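Local coordinates for protein interferon alpha/beta receptor 1 (Mus musculus, PDB 3WCY) that pairs with IFNAR2 to form the cell-surface receptor for type I interferons, whose binding activates the JAK-STAT signalling cascade, at residues T198-L209 with T290-F298; A115-P123 with S136-W144. All coordinates share one frame; numbering follows the deposited sequence.

Interaction 1: T198-L209 with T290-F298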
ATOM      1  N   THR A 198     -30.134  -7.243  -4.820  1.00105.13           N
ATOM      2  CA  THR A 198     -31.285  -7.838  -4.113  1.00107.00           C
ATOM      3  C   THR A 198     -32.168  -6.731  -3.498  1.00114.13           C
ATOM      4  O   THR A 198     -31.731  -5.579  -3.451  1.00113.58           O
ATOM      5  CB  THR A 198     -30.808  -8.817  -3.021  1.00114.46           C
ATOM      6  OG1 THR A 198     -29.917  -8.149  -2.128  1.00112.26           O
ATOM      7  CG2 THR A 198     -30.160 -10.070  -3.579  1.00112.13           C
ATOM      8  N   VAL A 199     -33.390  -7.073  -3.013  1.00113.46           N
ATOM      9  CA  VAL A 199     -34.286  -6.087  -2.378  1.00115.37           C
ATOM     10  C   VAL A 199     -33.792  -5.764  -0.971  1.00120.02           C
ATOM     11  O   VAL A 199     -33.482  -6.683  -0.210  1.00119.41           O
ATOM     12  CB  VAL A 199     -35.798  -6.451  -2.361  1.00121.16           C
ATOM     13  CG1 VAL A 199     -36.657  -5.188  -2.383  1.00122.40           C
ATOM     14  CG2 VAL A 199     -36.181  -7.377  -3.511  1.00120.75           C
ATOM     15  N   ALA A 200     -33.741  -4.456  -0.633  1.00117.87           N
ATOM     16  CA  ALA A 200     -33.288  -3.904   0.650  1.00118.66           C
ATOM     17  C   ALA A 200     -33.690  -4.748   1.863  1.00124.87           C
ATOM     18  O   ALA A 200     -34.856  -5.138   1.979  1.00126.08           O
ATOM     19  CB  ALA A 200     -33.779  -2.470   0.810  1.00120.49           C
ATOM     20  N   ASN A 201     -32.707  -5.068   2.733  1.00121.21           N
ATOM     21  CA  ASN A 201     -32.898  -5.879   3.941  1.00122.16           C
ATOM     22  C   ASN A 201     -33.834  -5.200   4.939  1.00127.99           C
ATOM     23  O   ASN A 201     -33.900  -3.967   4.980  1.00127.52           O
ATOM     24  CB  ASN A 201     -31.543  -6.178   4.623  1.00122.25           C
ATOM     25  CG  ASN A 201     -30.778  -7.392   4.122  1.00137.79           C
ATOM     26  OD1 ASN A 201     -31.199  -8.128   3.217  1.00133.03           O
ATOM     27  ND2 ASN A 201     -29.617  -7.628   4.715  1.00123.08           N
ATOM     28  N   LYS A 202     -34.535  -6.009   5.763  1.00126.55           N
ATOM     29  CA  LYS A 202     -35.430  -5.507   6.812  1.00128.94           C
ATOM     30  C   LYS A 202     -34.632  -4.810   7.935  1.00134.19           C
ATOM     31  O   LYS A 202     -35.209  -4.067   8.732  1.00135.83           O
ATOM     32  CB  LYS A 202     -36.371  -6.612   7.349  1.00132.85           C
ATOM     33  CG  LYS A 202     -35.689  -7.775   8.072  1.00145.89           C
ATOM     34  CD  LYS A 202     -36.704  -8.622   8.838  1.00157.08           C
ATOM     35  CE  LYS A 202     -36.045  -9.697   9.670  1.00165.63           C
ATOM     36  NZ  LYS A 202     -37.041 -10.475  10.453  1.00174.64           N
ATOM     37  N   MET A 203     -33.298  -5.035   7.958  1.00129.25           N
ATOM     38  CA  MET A 203     -32.338  -4.451   8.895  1.00129.02           C
ATOM     39  C   MET A 203     -31.149  -3.829   8.133  1.00131.09           C
ATOM     40  O   MET A 203     -30.485  -4.543   7.378  1.00129.20           O
ATOM     41  CB  MET A 203     -31.876  -5.475   9.959  1.00131.75           C
ATOM     42  CG  MET A 203     -31.651  -6.892   9.432  1.00134.37           C
ATOM     43  SD  MET A 203     -31.705  -8.130  10.753  1.00139.94           S
ATOM     44  CE  MET A 203     -31.963  -9.588   9.812  1.00135.60           C
ATOM     45  N   PRO A 204     -30.880  -2.505   8.272  1.00128.06           N
ATOM     46  CA  PRO A 204     -29.759  -1.905   7.528  1.00126.19           C
ATOM     47  C   PRO A 204     -28.392  -2.032   8.213  1.00130.13           C
ATOM     48  O   PRO A 204     -28.309  -2.172   9.437  1.00131.04           O
ATOM     49  CB  PRO A 204     -30.186  -0.444   7.373  1.00128.62           C
ATOM     50  CG  PRO A 204     -31.060  -0.175   8.555  1.00135.31           C
ATOM     51  CD  PRO A 204     -31.574  -1.494   9.097  1.00131.64           C
ATOM     52  N   VAL A 205     -27.317  -1.964   7.406  1.00124.81           N
ATOM     53  CA  VAL A 205     -25.922  -2.060   7.848  1.00123.29           C
ATOM     54  C   VAL A 205     -25.454  -0.757   8.554  1.00129.39           C
ATOM     55  O   VAL A 205     -25.876   0.325   8.124  1.00129.17           O
ATOM     56  CB  VAL A 205     -24.960  -2.506   6.702  1.00124.57           C
ATOM     57  CG1 VAL A 205     -25.275  -3.922   6.229  1.00123.81           C
ATOM     58  CG2 VAL A 205     -24.964  -1.527   5.525  1.00123.72           C
ATOM     59  N   PRO A 206     -24.591  -0.832   9.614  1.00127.47           N
ATOM     60  CA  PRO A 206     -24.149   0.395  10.316  1.00128.53           C
ATOM     61  C   PRO A 206     -23.476   1.467   9.454  1.00134.85           C
ATOM     62  O   PRO A 206     -22.786   1.144   8.485  1.00132.99           O
ATOM     63  CB  PRO A 206     -23.208  -0.136  11.398  1.00129.60           C
ATOM     64  CG  PRO A 206     -23.668  -1.525  11.631  1.00134.05           C
ATOM     65  CD  PRO A 206     -24.044  -2.032  10.277  1.00128.62           C
ATOM     66  N   GLY A 207     -23.705   2.728   9.824  1.00134.99           N
ATOM     67  CA  GLY A 207     -23.219   3.909   9.116  1.00135.34           C
ATOM     68  C   GLY A 207     -21.788   4.322   9.386  1.00140.69           C
ATOM     69  O   GLY A 207     -20.860   3.552   9.128  1.00138.71           O
ATOM     70  N   ASN A 208     -21.605   5.571   9.871  1.00140.32           N
ATOM     71  CA  ASN A 208     -20.301   6.185  10.150  1.00140.33           C
ATOM     72  C   ASN A 208     -19.555   5.607  11.354  1.00145.85           C
ATOM     73  O   ASN A 208     -20.081   5.580  12.469  1.00146.74           O
ATOM     74  CB  ASN A 208     -20.402   7.717  10.216  1.00143.02           C
ATOM     75  CG  ASN A 208     -20.447   8.391   8.859  1.00163.71           C
ATOM     76  OD1 ASN A 208     -21.394   8.229   8.079  1.00157.69           O
ATOM     77  ND2 ASN A 208     -19.429   9.188   8.558  1.00153.79           N
ATOM     78  N   LEU A 209     -18.312   5.153  11.105  1.00142.33           N
ATOM     79  CA  LEU A 209     -17.408   4.534  12.078  1.00142.50           C
ATOM     80  C   LEU A 209     -16.210   5.440  12.390  1.00147.46           C
ATOM     81  O   LEU A 209     -15.670   6.088  11.488  1.00146.32           O
ATOM     82  CB  LEU A 209     -16.898   3.182  11.522  1.00141.14           C
ATOM     83  CG  LEU A 209     -17.589   1.863  11.939  1.00146.30           C
ATOM     84  CD1 LEU A 209     -17.374   1.546  13.399  1.00147.29           C
ATOM     85  CD2 LEU A 209     -19.058   1.805  11.525  1.00149.81           C
ATOM     86  N   THR A 290     -30.811 -12.370   8.034  1.00113.13           N
ATOM     87  CA  THR A 290     -29.435 -12.047   8.401  1.00111.82           C
ATOM     88  C   THR A 290     -28.909 -10.864   7.568  1.00114.25           C
ATOM     89  O   THR A 290     -28.829 -10.952   6.336  1.00112.84           O
ATOM     90  CB  THR A 290     -28.551 -13.315   8.370  1.00118.19           C
ATOM     91  OG1 THR A 290     -29.172 -14.331   9.163  1.00119.08           O
ATOM     92  CG2 THR A 290     -27.131 -13.062   8.878  1.00113.93           C
ATOM     93  N   SER A 291     -28.555  -9.760   8.260  1.00110.35           N
ATOM     94  CA  SER A 291     -28.040  -8.521   7.661  1.00108.57           C
ATOM     95  C   SER A 291     -26.711  -8.735   6.924  1.00110.00           C
ATOM     96  O   SER A 291     -25.952  -9.644   7.273  1.00110.16           O
ATOM     97  CB  SER A 291     -27.885  -7.440   8.730  1.00111.52           C
ATOM     98  OG  SER A 291     -27.348  -6.233   8.210  1.00115.29           O
ATOM     99  N   PHE A 292     -26.423  -7.888   5.911  1.00103.34           N
ATOM    100  CA  PHE A 292     -25.157  -7.949   5.178  1.00100.31           C
ATOM    101  C   PHE A 292     -24.041  -7.336   6.050  1.00102.71           C
ATOM    102  O   PHE A 292     -24.298  -6.975   7.202  1.00103.49           O
ATOM    103  CB  PHE A 292     -25.268  -7.237   3.808  1.00100.83           C
ATOM    104  CG  PHE A 292     -26.000  -8.020   2.740  1.00101.84           C
ATOM    105  CD1 PHE A 292     -25.500  -9.234   2.274  1.00103.84           C
ATOM    106  CD2 PHE A 292     -27.180  -7.538   2.188  1.00104.24           C
ATOM    107  CE1 PHE A 292     -26.182  -9.959   1.290  1.00104.57           C
ATOM    108  CE2 PHE A 292     -27.866  -8.269   1.212  1.00106.77           C
ATOM    109  CZ  PHE A 292     -27.360  -9.472   0.767  1.00104.03           C
ATOM    110  N   TRP A 293     -22.806  -7.243   5.529  1.00 96.48           N
ATOM    111  CA  TRP A 293     -21.713  -6.644   6.288  1.00 94.89           C
ATOM    112  C   TRP A 293     -21.593  -5.150   6.022  1.00 99.65           C
ATOM    113  O   TRP A 293     -21.810  -4.692   4.898  1.00 98.55           O
ATOM    114  CB  TRP A 293     -20.382  -7.349   6.015  1.00 91.39           C
ATOM    115  CG  TRP A 293     -20.262  -8.696   6.651  1.00 92.07           C
ATOM    116  CD1 TRP A 293     -20.211  -9.900   6.013  1.00 94.47           C
ATOM    117  CD2 TRP A 293     -20.145  -8.977   8.050  1.00 92.68           C
ATOM    118  NE1 TRP A 293     -20.070 -10.915   6.927  1.00 94.33           N
ATOM    119  CE2 TRP A 293     -20.030 -10.379   8.187  1.00 96.58           C
ATOM    120  CE3 TRP A 293     -20.134  -8.180   9.209  1.00 94.75           C
ATOM    121  CZ2 TRP A 293     -19.912 -11.004   9.436  1.00 96.93           C
ATOM    122  CZ3 TRP A 293     -20.004  -8.797  10.445  1.00 97.22           C
ATOM    123  CH2 TRP A 293     -19.896 -10.192  10.551  1.00 98.07           C
ATOM    124  N   SER A 294     -21.225  -4.401   7.068  1.00 98.06           N
ATOM    125  CA  SER A 294     -21.014  -2.953   7.056  1.00 98.83           C
ATOM    126  C   SER A 294     -19.739  -2.582   6.272  1.00102.36           C
ATOM    127  O   SER A 294     -18.960  -3.466   5.894  1.00101.41           O
ATOM    128  CB  SER A 294     -20.899  -2.450   8.495  1.00104.58           C
ATOM    129  OG  SER A 294     -20.453  -1.106   8.587  1.00116.13           O
ATOM    130  N   GLU A 295     -19.516  -1.262   6.058  1.00 98.93           N
ATOM    131  CA  GLU A 295     -18.329  -0.735   5.384  1.00 97.55           C
ATOM    132  C   GLU A 295     -17.108  -1.119   6.210  1.00101.76           C
ATOM    133  O   GLU A 295     -17.153  -1.046   7.441  1.00102.33           O
ATOM    134  CB  GLU A 295     -18.411   0.798   5.249  1.00 99.26           C
ATOM    135  CG  GLU A 295     -17.360   1.391   4.329  1.00109.17           C
ATOM    136  CD  GLU A 295     -16.951   2.810   4.666  1.00137.38           C
ATOM    137  OE1 GLU A 295     -15.873   2.986   5.279  1.00139.85           O
ATOM    138  OE2 GLU A 295     -17.703   3.747   4.314  1.00135.28           O
ATOM    139  N   GLU A 296     -16.039  -1.560   5.537  1.00 97.47           N
ATOM    140  CA  GLU A 296     -14.795  -1.951   6.194  1.00 96.63           C
ATOM    141  C   GLU A 296     -14.065  -0.692   6.633  1.00101.84           C
ATOM    142  O   GLU A 296     -13.682   0.122   5.792  1.00100.17           O
ATOM    143  CB  GLU A 296     -13.923  -2.806   5.257  1.00 96.64           C
ATOM    144  CG  GLU A 296     -14.556  -4.137   4.895  1.00106.18           C
ATOM    145  CD  GLU A 296     -14.273  -4.642   3.496  1.00131.39           C
ATOM    146  OE1 GLU A 296     -14.487  -3.881   2.525  1.00129.05           O
ATOM    147  OE2 GLU A 296     -13.890  -5.826   3.368  1.00130.16           O
ATOM    148  N   LYS A 297     -13.934  -0.503   7.959  1.00101.53           N
ATOM    149  CA  LYS A 297     -13.246   0.653   8.531  1.00102.51           C
ATOM    150  C   LYS A 297     -11.773   0.320   8.779  1.00108.24           C
ATOM    151  O   LYS A 297     -11.465  -0.530   9.618  1.00108.04           O
ATOM    152  CB  LYS A 297     -13.946   1.148   9.815  1.00106.39           C
ATOM    153  CG  LYS A 297     -13.270   2.345  10.496  1.00119.44           C
ATOM    154  CD  LYS A 297     -13.544   3.673   9.793  1.00129.31           C
ATOM    155  CE  LYS A 297     -12.704   4.800  10.342  1.00139.76           C
ATOM    156  NZ  LYS A 297     -11.317   4.759   9.815  1.00147.25           N
ATOM    157  N   PHE A 298     -10.876   0.983   8.030  1.00105.95           N
ATOM    158  CA  PHE A 298      -9.433   0.803   8.148  1.00105.86           C
ATOM    159  C   PHE A 298      -8.875   1.767   9.167  1.00113.81           C
ATOM    160  O   PHE A 298      -9.088   2.975   9.053  1.00113.93           O
ATOM    161  CB  PHE A 298      -8.736   1.020   6.798  1.00106.50           C
ATOM    162  CG  PHE A 298      -7.226   0.978   6.866  1.00106.90           C
ATOM    163  CD1 PHE A 298      -6.555  -0.224   7.052  1.00109.18           C
ATOM    164  CD2 PHE A 298      -6.476   2.140   6.740  1.00108.74           C
ATOM    165  CE1 PHE A 298      -5.163  -0.260   7.118  1.00109.18           C
ATOM    166  CE2 PHE A 298      -5.082   2.101   6.804  1.00110.76           C
ATOM    167  CZ  PHE A 298      -4.435   0.901   6.989  1.00108.15           C
TER
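From M203 beside S291, through V205 beside S294, to L209 beside K297, the two backbones run in the same direction without regular strand pairing, their CA atoms 5.1 Å apart at V205 and S294. This is a junction between fibronectin type III domains: residues 198-209 connect strand 193-196 of the second domain to strand 210-213 of the third, and 290-298 run into its strand 297-300. At the linker's start, the N201 amide lies near the F292 ring with the two planes almost parallel, 6° apart, while T198 OG1 sits at the ring edge, 3.9 Å from F292 CE2. F292 touches E112 and D113 of the second repeat, so it spans the domain boundary. Further along, M203 CG packs on S291 CB at 3.9 Å, and V205 CG1 lies 4.1 Å from F292 CB. The linker's far end is met by the aliphatic part of K297, whose CD comes within 3.8 Å of L209 CB; bends at chi2 and chi4 bring NZ round to a hydrogen bond with F298 O. Between these apolar patches, S294 OG, anti to its own backbone N (chi1 169°), donates a hydrogen bond of 3.2 Å to P206 O from above the carbonyl plane.

Interaction 2: A115-P123 with S136-W144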
ATOM      1  N   ALA A 115     -25.094  -2.735  -2.563  1.00 97.45           N
ATOM      2  CA  ALA A 115     -23.693  -2.945  -2.932  1.00 95.39           C
ATOM      3  C   ALA A 115     -23.410  -4.130  -3.861  1.00 96.30           C
ATOM      4  O   ALA A 115     -24.206  -5.073  -3.945  1.00 95.94           O
ATOM      5  CB  ALA A 115     -22.833  -3.058  -1.676  1.00 95.77           C
ATOM      6  N   ILE A 116     -22.246  -4.061  -4.547  1.00 89.94           N
ATOM      7  CA  ILE A 116     -21.686  -5.098  -5.417  1.00 87.73           C
ATOM      8  C   ILE A 116     -20.209  -5.321  -5.041  1.00 86.94           C
ATOM      9  O   ILE A 116     -19.426  -4.365  -4.956  1.00 84.95           O
ATOM     10  CB  ILE A 116     -21.920  -4.832  -6.937  1.00 90.84           C
ATOM     11  CG1 ILE A 116     -23.370  -5.213  -7.327  1.00 92.12           C
ATOM     12  CG2 ILE A 116     -20.904  -5.597  -7.819  1.00 90.29           C
ATOM     13  CD1 ILE A 116     -23.933  -4.514  -8.541  1.00 98.80           C
ATOM     14  N   LEU A 117     -19.859  -6.595  -4.785  1.00 80.67           N
ATOM     15  CA  LEU A 117     -18.512  -7.042  -4.443  1.00 77.94           C
ATOM     16  C   LEU A 117     -17.826  -7.534  -5.722  1.00 79.00           C
ATOM     17  O   LEU A 117     -18.335  -8.444  -6.383  1.00 79.24           O
ATOM     18  CB  LEU A 117     -18.565  -8.169  -3.395  1.00 77.66           C
ATOM     19  CG  LEU A 117     -19.098  -7.797  -2.013  1.00 81.95           C
ATOM     20  CD1 LEU A 117     -20.477  -8.380  -1.790  1.00 82.75           C
ATOM     21  CD2 LEU A 117     -18.147  -8.256  -0.924  1.00 82.51           C
ATOM     22  N   VAL A 118     -16.703  -6.897  -6.095  1.00 72.83           N
ATOM     23  CA  VAL A 118     -15.917  -7.251  -7.281  1.00 71.28           C
ATOM     24  C   VAL A 118     -14.653  -7.994  -6.830  1.00 73.07           C
ATOM     25  O   VAL A 118     -13.722  -7.378  -6.298  1.00 71.48           O
ATOM     26  CB  VAL A 118     -15.608  -6.031  -8.188  1.00 74.98           C
ATOM     27  CG1 VAL A 118     -14.736  -6.432  -9.369  1.00 74.36           C
ATOM     28  CG2 VAL A 118     -16.891  -5.375  -8.682  1.00 75.78           C
ATOM     29  N   HIS A 119     -14.659  -9.327  -6.999  1.00 69.27           N
ATOM     30  CA  HIS A 119     -13.555 -10.202  -6.626  1.00 68.43           C
ATOM     31  C   HIS A 119     -12.583 -10.281  -7.797  1.00 73.49           C
ATOM     32  O   HIS A 119     -12.859 -10.941  -8.805  1.00 74.14           O
ATOM     33  CB  HIS A 119     -14.067 -11.584  -6.195  1.00 69.41           C
ATOM     34  CG  HIS A 119     -15.094 -11.527  -5.103  1.00 73.35           C
ATOM     35  ND1 HIS A 119     -14.730 -11.541  -3.771  1.00 74.92           N
ATOM     36  CD2 HIS A 119     -16.443 -11.442  -5.185  1.00 75.55           C
ATOM     37  CE1 HIS A 119     -15.861 -11.453  -3.088  1.00 74.78           C
ATOM     38  NE2 HIS A 119     -16.918 -11.402  -3.895  1.00 75.46           N
ATOM     39  N   ILE A 120     -11.475  -9.536  -7.686  1.00 69.26           N
ATOM     40  CA  ILE A 120     -10.450  -9.469  -8.720  1.00 68.79           C
ATOM     41  C   ILE A 120      -9.340 -10.479  -8.445  1.00 75.89           C
ATOM     42  O   ILE A 120      -8.778 -10.519  -7.347  1.00 75.02           O
ATOM     43  CB  ILE A 120      -9.875  -8.030  -8.897  1.00 70.70           C
ATOM     44  CG1 ILE A 120     -10.969  -6.954  -8.900  1.00 70.76           C
ATOM     45  CG2 ILE A 120      -9.004  -7.924 -10.147  1.00 71.16           C
ATOM     46  CD1 ILE A 120     -10.590  -5.702  -8.189  1.00 73.41           C
ATOM     47  N   SER A 121      -9.025 -11.283  -9.456  1.00 75.50           N
ATOM     48  CA  SER A 121      -7.915 -12.224  -9.436  1.00 76.25           C
ATOM     49  C   SER A 121      -6.851 -11.617 -10.378  1.00 83.03           C
ATOM     50  O   SER A 121      -7.206 -11.196 -11.487  1.00 82.96           O
ATOM     51  CB  SER A 121      -8.361 -13.597  -9.917  1.00 79.91           C
ATOM     52  OG  SER A 121      -7.620 -14.614  -9.266  1.00 89.71           O
ATOM     53  N   PRO A 122      -5.572 -11.480  -9.939  1.00 80.88           N
ATOM     54  CA  PRO A 122      -4.554 -10.859 -10.807  1.00 81.23           C
ATOM     55  C   PRO A 122      -4.205 -11.691 -12.048  1.00 87.85           C
ATOM     56  O   PRO A 122      -4.439 -12.904 -12.025  1.00 87.60           O
ATOM     57  CB  PRO A 122      -3.350 -10.714  -9.873  1.00 82.46           C
ATOM     58  CG  PRO A 122      -3.517 -11.792  -8.876  1.00 86.71           C
ATOM     59  CD  PRO A 122      -4.989 -11.906  -8.651  1.00 82.25           C
ATOM     60  N   PRO A 123      -3.644 -11.085 -13.134  1.00 86.54           N
ATOM     61  CA  PRO A 123      -3.270 -11.886 -14.319  1.00 88.43           C
ATOM     62  C   PRO A 123      -2.290 -13.029 -13.978  1.00 97.57           C
ATOM     63  O   PRO A 123      -1.202 -12.774 -13.450  1.00 98.25           O
ATOM     64  CB  PRO A 123      -2.637 -10.846 -15.257  1.00 90.12           C
ATOM     65  CG  PRO A 123      -3.149  -9.538 -14.802  1.00 93.04           C
ATOM     66  CD  PRO A 123      -3.305  -9.660 -13.328  1.00 87.66           C
ATOM     67  N   SER A 136       2.573  -4.666  -7.225  1.00 82.77           N
ATOM     68  CA  SER A 136       2.673  -3.481  -8.071  1.00 83.34           C
ATOM     69  C   SER A 136       1.348  -3.143  -8.749  1.00 86.73           C
ATOM     70  O   SER A 136       0.993  -1.964  -8.798  1.00 86.95           O
ATOM     71  CB  SER A 136       3.793  -3.633  -9.098  1.00 87.99           C
ATOM     72  OG  SER A 136       5.075  -3.539  -8.495  1.00 96.36           O
ATOM     73  N   PHE A 137       0.601  -4.174  -9.220  1.00 81.81           N
ATOM     74  CA  PHE A 137      -0.690  -4.039  -9.904  1.00 81.10           C
ATOM     75  C   PHE A 137      -1.738  -3.223  -9.156  1.00 84.93           C
ATOM     76  O   PHE A 137      -1.892  -3.339  -7.942  1.00 83.38           O
ATOM     77  CB  PHE A 137      -1.304  -5.407 -10.247  1.00 82.57           C
ATOM     78  CG  PHE A 137      -0.542  -6.331 -11.167  1.00 84.46           C
ATOM     79  CD1 PHE A 137       0.047  -5.852 -12.331  1.00 88.36           C
ATOM     80  CD2 PHE A 137      -0.507  -7.697 -10.928  1.00 86.07           C
ATOM     81  CE1 PHE A 137       0.730  -6.714 -13.193  1.00 89.58           C
ATOM     82  CE2 PHE A 137       0.156  -8.559 -11.802  1.00 89.43           C
ATOM     83  CZ  PHE A 137       0.766  -8.062 -12.931  1.00 88.21           C
ATOM     84  N   SER A 138      -2.475  -2.420  -9.915  1.00 83.11           N
ATOM     85  CA  SER A 138      -3.599  -1.607  -9.464  1.00 82.88           C
ATOM     86  C   SER A 138      -4.742  -1.971 -10.401  1.00 85.28           C
ATOM     87  O   SER A 138      -4.495  -2.568 -11.450  1.00 84.82           O
ATOM     88  CB  SER A 138      -3.276  -0.119  -9.575  1.00 87.58           C
ATOM     89  OG  SER A 138      -4.380   0.685  -9.188  1.00 97.15           O
ATOM     90  N   TYR A 139      -5.986  -1.663 -10.010  1.00 81.54           N
ATOM     91  CA  TYR A 139      -7.168  -1.977 -10.819  1.00 81.79           C
ATOM     92  C   TYR A 139      -8.109  -0.790 -10.921  1.00 87.22           C
ATOM     93  O   TYR A 139      -8.163   0.041 -10.009  1.00 87.21           O
ATOM     94  CB  TYR A 139      -7.895  -3.243 -10.298  1.00 81.46           C
ATOM     95  CG  TYR A 139      -6.967  -4.427 -10.123  1.00 81.17           C
ATOM     96  CD1 TYR A 139      -6.635  -5.244 -11.200  1.00 82.62           C
ATOM     97  CD2 TYR A 139      -6.361  -4.688  -8.893  1.00 80.95           C
ATOM     98  CE1 TYR A 139      -5.746  -6.309 -11.054  1.00 81.87           C
ATOM     99  CE2 TYR A 139      -5.466  -5.747  -8.737  1.00 81.07           C
ATOM    100  CZ  TYR A 139      -5.161  -6.554  -9.822  1.00 87.30           C
ATOM    101  OH  TYR A 139      -4.274  -7.592  -9.684  1.00 87.42           O
ATOM    102  N   THR A 140      -8.802  -0.680 -12.059  1.00 84.45           N
ATOM    103  CA  THR A 140      -9.772   0.385 -12.326  1.00 85.04           C
ATOM    104  C   THR A 140     -11.092  -0.298 -12.702  1.00 88.46           C
ATOM    105  O   THR A 140     -11.125  -1.090 -13.650  1.00 88.31           O
ATOM    106  CB  THR A 140      -9.280   1.347 -13.436  1.00 95.35           C
ATOM    107  OG1 THR A 140      -9.272   0.663 -14.690  1.00 98.29           O
ATOM    108  CG2 THR A 140      -7.907   1.941 -13.158  1.00 91.19           C
ATOM    109  N   ILE A 141     -12.158  -0.020 -11.944  1.00 84.23           N
ATOM    110  CA  ILE A 141     -13.475  -0.619 -12.159  1.00 84.00           C
ATOM    111  C   ILE A 141     -14.423   0.385 -12.801  1.00 88.96           C
ATOM    112  O   ILE A 141     -14.462   1.547 -12.392  1.00 88.25           O
ATOM    113  CB  ILE A 141     -14.112  -1.202 -10.855  1.00 86.32           C
ATOM    114  CG1 ILE A 141     -13.103  -1.542  -9.711  1.00 85.57           C
ATOM    115  CG2 ILE A 141     -15.117  -2.316 -11.150  1.00 86.85           C
ATOM    116  CD1 ILE A 141     -12.195  -2.754  -9.897  1.00 93.07           C
ATOM    117  N   ARG A 142     -15.217  -0.092 -13.780  1.00 86.78           N
ATOM    118  CA  ARG A 142     -16.246   0.668 -14.484  1.00 87.53           C
ATOM    119  C   ARG A 142     -17.594  -0.005 -14.238  1.00 91.95           C
ATOM    120  O   ARG A 142     -17.751  -1.193 -14.515  1.00 90.69           O
ATOM    121  CB  ARG A 142     -15.955   0.725 -15.984  1.00 87.40           C
ATOM    122  CG  ARG A 142     -15.014   1.841 -16.406  1.00 95.63           C
ATOM    123  CD  ARG A 142     -14.923   1.863 -17.919  1.00103.11           C
ATOM    124  NE  ARG A 142     -13.944   2.826 -18.416  1.00109.07           N
ATOM    125  CZ  ARG A 142     -13.398   2.780 -19.629  1.00122.92           C
ATOM    126  NH1 ARG A 142     -13.722   1.808 -20.475  1.00 99.77           N
ATOM    127  NH2 ARG A 142     -12.514   3.699 -20.000  1.00116.65           N
ATOM    128  N   ILE A 143     -18.554   0.754 -13.695  1.00 90.15           N
ATOM    129  CA  ILE A 143     -19.909   0.293 -13.386  1.00 90.55           C
ATOM    130  C   ILE A 143     -20.966   1.244 -13.981  1.00 97.49           C
ATOM    131  O   ILE A 143     -20.789   2.466 -13.984  1.00 97.23           O
ATOM    132  CB  ILE A 143     -20.091   0.016 -11.854  1.00 92.72           C
ATOM    133  CG1 ILE A 143     -21.393  -0.762 -11.539  1.00 93.14           C
ATOM    134  CG2 ILE A 143     -19.927   1.282 -10.991  1.00 93.91           C
ATOM    135  CD1 ILE A 143     -21.517  -1.377 -10.110  1.00 97.19           C
ATOM    136  N   TRP A 144     -22.050   0.660 -14.501  1.00 96.49           N
ATOM    137  CA  TRP A 144     -23.199   1.356 -15.084  1.00 98.67           C
ATOM    138  C   TRP A 144     -24.388   0.402 -15.063  1.00104.93           C
ATOM    139  O   TRP A 144     -24.177  -0.807 -14.977  1.00103.84           O
ATOM    140  CB  TRP A 144     -22.901   1.773 -16.540  1.00 98.24           C
ATOM    141  CG  TRP A 144     -22.699   0.617 -17.478  1.00 98.75           C
ATOM    142  CD1 TRP A 144     -23.653  -0.011 -18.223  1.00102.27           C
ATOM    143  CD2 TRP A 144     -21.475  -0.089 -17.715  1.00 97.53           C
ATOM    144  NE1 TRP A 144     -23.101  -1.067 -18.908  1.00101.26           N
ATOM    145  CE2 TRP A 144     -21.758  -1.119 -18.639  1.00101.68           C
ATOM    146  CE3 TRP A 144     -20.158   0.054 -17.243  1.00 97.60           C
ATOM    147  CZ2 TRP A 144     -20.772  -1.992 -19.112  1.00100.22           C
ATOM    148  CZ3 TRP A 144     -19.181  -0.806 -17.722  1.00 98.27           C
ATOM    149  CH2 TRP A 144     -19.493  -1.824 -18.631  1.00 99.13           C
TER
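I120 carries CG2 anti to its backbone N, and Y139 (chi1 -51°) sets its ring anti to its own carbonyl carbon, so that the methyl group comes to rest over one face of the ring. The result is a CH-pi contact: I120 CG2 lies 3.8 Å from the centroid of the Y139 ring, 16° off the ring normal. The two side chains slide past each other from opposite sheets of a fibronectin type III beta-sandwich, the second of the receptor's four. Strand 116-121 belongs to the sheet with 106-111 and 160-163, strand 138-144 to the sheet with 152-156, 171-179 and 193-196. Their axes approach to 9.9 Å at the closest, with the strand directions at 142°, a separation bridged by side chains.

Every second residue of each strand faces inward. Beside the aromatic contact, I120 sends its other branch tip to tip against I141, with CD1 to CD1 at 3.8 Å. V118 CG2 and I141 CG2 meet at 4.3 Å, and I116 and I143 continue the row through their CD1 methyls. At the other end two prolines take over: P123 CD approaches F137 CE2 to 3.9 Å, while P122 packs beside the hydroxyl end of Y139. Y159 meets the Y139 ring edge-to-face, and L174 touches both I141 and I143. With an alanine in place of Y139 the ring would be gone, and I120 CG2 would probably be left without its aromatic partner beside a gap next to P122. Across these two strands the chemistry is almost wholly apolar, which implies that shape and the exclusion of water, rather than directional bonds, hold the facing sheets together here.

The two contacts illustrate different levels of organisation in a multidomain receptor ectodomain. Interaction 2 packs the interior of the second fibronectin type III repeat, joining its two sheets; interaction 1 lies at the surface, where that repeat gives way to the third. Their centres are 21 Å apart and their nearest atoms about 6 Å, so they do not touch. The connection is structural: E112 and D113, which meet F292 from interaction 1, lie in the turn that leads into strand 116-121 of interaction 2. The sheet that includes this buried strand thus presents its connecting loop to the domain junction. Both contacts belong to the architecture of the extracellular region: one builds a domain, the other joins two.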